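Local coordinates for protein GCN5-related N-acetyltransferase (Anabaena variabilis, PDB 2OZG) that binds coenzyme A and probably transfers acetyl groups to amines, perhaps those of aminoglycosides, as a member of the GCN5-related N-acetyltransferase (GNAT) family, at residues A[236-246]-A[267-275]. Residues are numbered along the deposited sequence; the frame is centred on the assembly and turned at random.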
# COMPACT_ATOMS: atom_id res chain seq x y z
N THR A 236 17.58 0.09 -31.89
CA THR A 236 18.82 0.90 -31.80
C THR A 236 19.93 0.10 -32.47
O THR A 236 20.36 -0.97 -31.96
CB THR A 236 19.19 1.31 -30.35
OG1 THR A 236 19.35 0.16 -29.54
CG2 THR A 236 18.07 2.14 -29.74
N LEU A 237 20.36 0.55 -33.65
CA LEU A 237 21.36 -0.20 -34.41
C LEU A 237 22.80 0.22 -34.13
O LEU A 237 23.72 -0.52 -34.44
CB LEU A 237 21.11 -0.15 -35.91
CG LEU A 237 19.77 -0.67 -36.39
CD1 LEU A 237 19.66 -0.51 -37.90
CD2 LEU A 237 19.58 -2.13 -35.99
N SER A 238 22.97 1.36 -33.47
CA SER A 238 24.28 1.93 -33.24
C SER A 238 24.26 2.70 -31.94
O SER A 238 23.20 3.01 -31.42
CB SER A 238 24.60 2.90 -34.38
OG SER A 238 23.72 4.02 -34.31
N ASN A 239 25.44 3.03 -31.44
CA ASN A 239 25.55 3.80 -30.21
C ASN A 239 24.93 5.20 -30.28
O ASN A 239 24.33 5.65 -29.32
CB ASN A 239 27.00 3.87 -29.76
CG ASN A 239 27.14 4.56 -28.42
OD1 ASN A 239 26.40 4.27 -27.44
ND2 ASN A 239 28.05 5.47 -28.39
N PRO A 240 25.14 5.93 -31.40
CA PRO A 240 24.44 7.22 -31.54
C PRO A 240 22.89 7.06 -31.42
O PRO A 240 22.23 7.94 -30.92
CB PRO A 240 24.84 7.67 -32.91
CG PRO A 240 26.20 7.05 -33.11
CD PRO A 240 26.07 5.72 -32.51
N ALA A 241 22.35 5.93 -31.88
CA ALA A 241 20.90 5.70 -31.73
C ALA A 241 20.58 5.45 -30.27
O ALA A 241 19.57 5.94 -29.80
CB ALA A 241 20.41 4.55 -32.59
N VAL A 242 21.45 4.73 -29.56
CA VAL A 242 21.24 4.48 -28.13
C VAL A 242 21.28 5.78 -27.32
O VAL A 242 20.37 6.02 -26.53
CB VAL A 242 22.18 3.42 -27.49
CG1 VAL A 242 21.83 3.23 -26.02
CG2 VAL A 242 22.09 2.08 -28.21
N GLN A 243 22.29 6.62 -27.53
CA GLN A 243 22.37 7.92 -26.81
C GLN A 243 21.16 8.80 -27.09
O GLN A 243 20.63 9.51 -26.21
CB GLN A 243 23.63 8.69 -27.20
CG GLN A 243 24.94 8.02 -26.81
CD GLN A 243 25.15 7.79 -25.27
OE1 GLN A 243 24.46 8.37 -24.43
NE2 GLN A 243 26.15 6.95 -24.93
N SER A 244 20.72 8.76 -28.33
CA SER A 244 19.59 9.54 -28.81
C SER A 244 18.28 9.06 -28.19
O SER A 244 17.43 9.83 -27.80
CB SER A 244 19.59 9.53 -30.34
OG SER A 244 20.72 10.28 -30.87
N PHE A 245 18.16 7.75 -28.03
CA PHE A 245 17.03 7.13 -27.38
C PHE A 245 16.89 7.62 -25.94
O PHE A 245 15.85 8.13 -25.55
CB PHE A 245 17.33 5.63 -27.43
CG PHE A 245 16.37 4.75 -26.67
CD1 PHE A 245 15.25 4.22 -27.30
CD2 PHE A 245 16.68 4.30 -25.37
CE1 PHE A 245 14.39 3.30 -26.59
CE2 PHE A 245 15.84 3.45 -24.68
CZ PHE A 245 14.69 2.93 -25.31
N TRP A 246 17.95 7.47 -25.18
CA TRP A 246 17.95 7.88 -23.80
C TRP A 246 17.76 9.35 -23.66
O TRP A 246 17.08 9.75 -22.76
CB TRP A 246 19.23 7.50 -23.06
CG TRP A 246 19.30 6.04 -22.64
CD1 TRP A 246 20.28 5.16 -22.96
CD2 TRP A 246 18.36 5.32 -21.82
NE1 TRP A 246 20.01 3.90 -22.41
CE2 TRP A 246 18.83 3.99 -21.72
CE3 TRP A 246 17.14 5.66 -21.22
CZ2 TRP A 246 18.14 3.02 -21.01
CZ3 TRP A 246 16.46 4.67 -20.48
CH2 TRP A 246 16.94 3.39 -20.40
N ASP A 267 19.79 -6.52 -19.70
CA ASP A 267 19.65 -5.43 -20.62
C ASP A 267 20.94 -4.61 -20.77
O ASP A 267 21.52 -4.15 -19.81
CB ASP A 267 18.50 -4.56 -20.17
CG ASP A 267 18.51 -3.19 -20.80
OD1 ASP A 267 18.06 -3.05 -21.94
OD2 ASP A 267 18.93 -2.23 -20.11
N ALA A 268 21.32 -4.33 -22.01
CA ALA A 268 22.50 -3.55 -22.33
C ALA A 268 22.28 -2.02 -22.34
O ALA A 268 23.24 -1.24 -22.16
CB ALA A 268 23.05 -4.02 -23.68
N LEU A 269 21.04 -1.57 -22.59
CA LEU A 269 20.75 -0.16 -22.65
C LEU A 269 21.05 0.53 -21.31
O LEU A 269 21.54 1.65 -21.28
CB LEU A 269 19.28 0.09 -23.02
CG LEU A 269 18.72 -0.37 -24.38
CD1 LEU A 269 17.32 0.16 -24.51
CD2 LEU A 269 19.51 0.05 -25.55
N THR A 270 20.84 -0.18 -20.21
CA THR A 270 21.10 0.36 -18.87
C THR A 270 22.60 0.53 -18.61
O THR A 270 23.00 1.19 -17.65
CB THR A 270 20.45 -0.52 -17.79
OG1 THR A 270 20.77 -1.89 -18.02
CG2 THR A 270 18.93 -0.36 -17.80
N LEU A 271 23.43 -0.00 -19.49
CA LEU A 271 24.88 0.16 -19.32
C LEU A 271 25.25 1.64 -19.45
O LEU A 271 26.16 2.13 -18.78
CB LEU A 271 25.66 -0.70 -20.34
CG LEU A 271 27.19 -0.54 -20.35
CD1 LEU A 271 27.76 -0.91 -19.01
CD2 LEU A 271 27.78 -1.35 -21.43
N LEU A 272 24.50 2.37 -20.28
CA LEU A 272 24.76 3.76 -20.50
C LEU A 272 24.22 4.76 -19.46
O LEU A 272 24.54 5.91 -19.53
CB LEU A 272 24.28 4.15 -21.89
CG LEU A 272 24.94 3.39 -23.05
CD1 LEU A 272 24.51 4.02 -24.34
CD2 LEU A 272 26.46 3.44 -22.94
N LEU A 273 23.39 4.31 -18.53
CA LEU A 273 22.85 5.18 -17.46
C LEU A 273 23.91 5.51 -16.40
O LEU A 273 24.82 4.70 -16.14
CB LEU A 273 21.69 4.47 -16.78
CG LEU A 273 20.48 4.01 -17.63
CD1 LEU A 273 19.51 3.12 -16.80
CD2 LEU A 273 19.73 5.17 -18.19
N PRO A 274 23.81 6.68 -15.77
CA PRO A 274 24.76 7.04 -14.75
C PRO A 274 24.64 6.18 -13.50
O PRO A 274 25.65 5.91 -12.88
CB PRO A 274 24.48 8.50 -14.46
CG PRO A 274 23.23 8.81 -15.08
CD PRO A 274 22.86 7.79 -16.04
N GLU A 275 23.43 5.75 -13.16
CA GLU A 275 23.22 4.90 -12.00
C GLU A 275 22.30 3.75 -12.29
O GLU A 275 21.60 3.72 -13.31
CB GLU A 275 22.67 5.76 -10.86
CG GLU A 275 23.60 6.95 -10.45
CD GLU A 275 24.92 6.51 -9.84
OE1 GLU A 275 25.01 5.32 -9.47
OE2 GLU A 275 25.85 7.36 -9.73
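Trp246, on the helix that follows strand 227-236 in the second GNAT domain, meets Leu269, in a short 3-10 turn, and Leu273 just after it; the turn is opened by an Asx motif, in which Asp267 OD2 accepts from Thr270 N. The tightly packed part is the indole. Leu273 CD2 sits over the centre of its six-membered ring, a CH-pi contact 3.7 Å from the centroid, while NE1 donates to Leu269 O at 2.9 Å. Tryptophan suits this place because it offers both a broad apolar face and an N-H. The bond is bent, 139° at the hydrogen, and NE1 stands above the carbonyl plane; Leu272 N reaches the same oxygen from the opposite face. A phenylalanine here would probably leave Leu269 O without its bond from the helix and cover less of Leu273. Leucine branching serves Leu269 well: CD1 meets Phe245 CE2 at 3.6 Å, whereas CD2 turns to Val242. The side nearer solvent lies round Leu272, partly exposed like Gln243, which bends at chi2 (-61°) to bring NE2 across Leu272 CD1, 3.4 Å away; Lys370 of a second subunit also packs on this leucine. Yet the tightest carbon pair is here: Val242 CG1, anti to its own backbone N, lies 3.3 Å from Leu272 CD1.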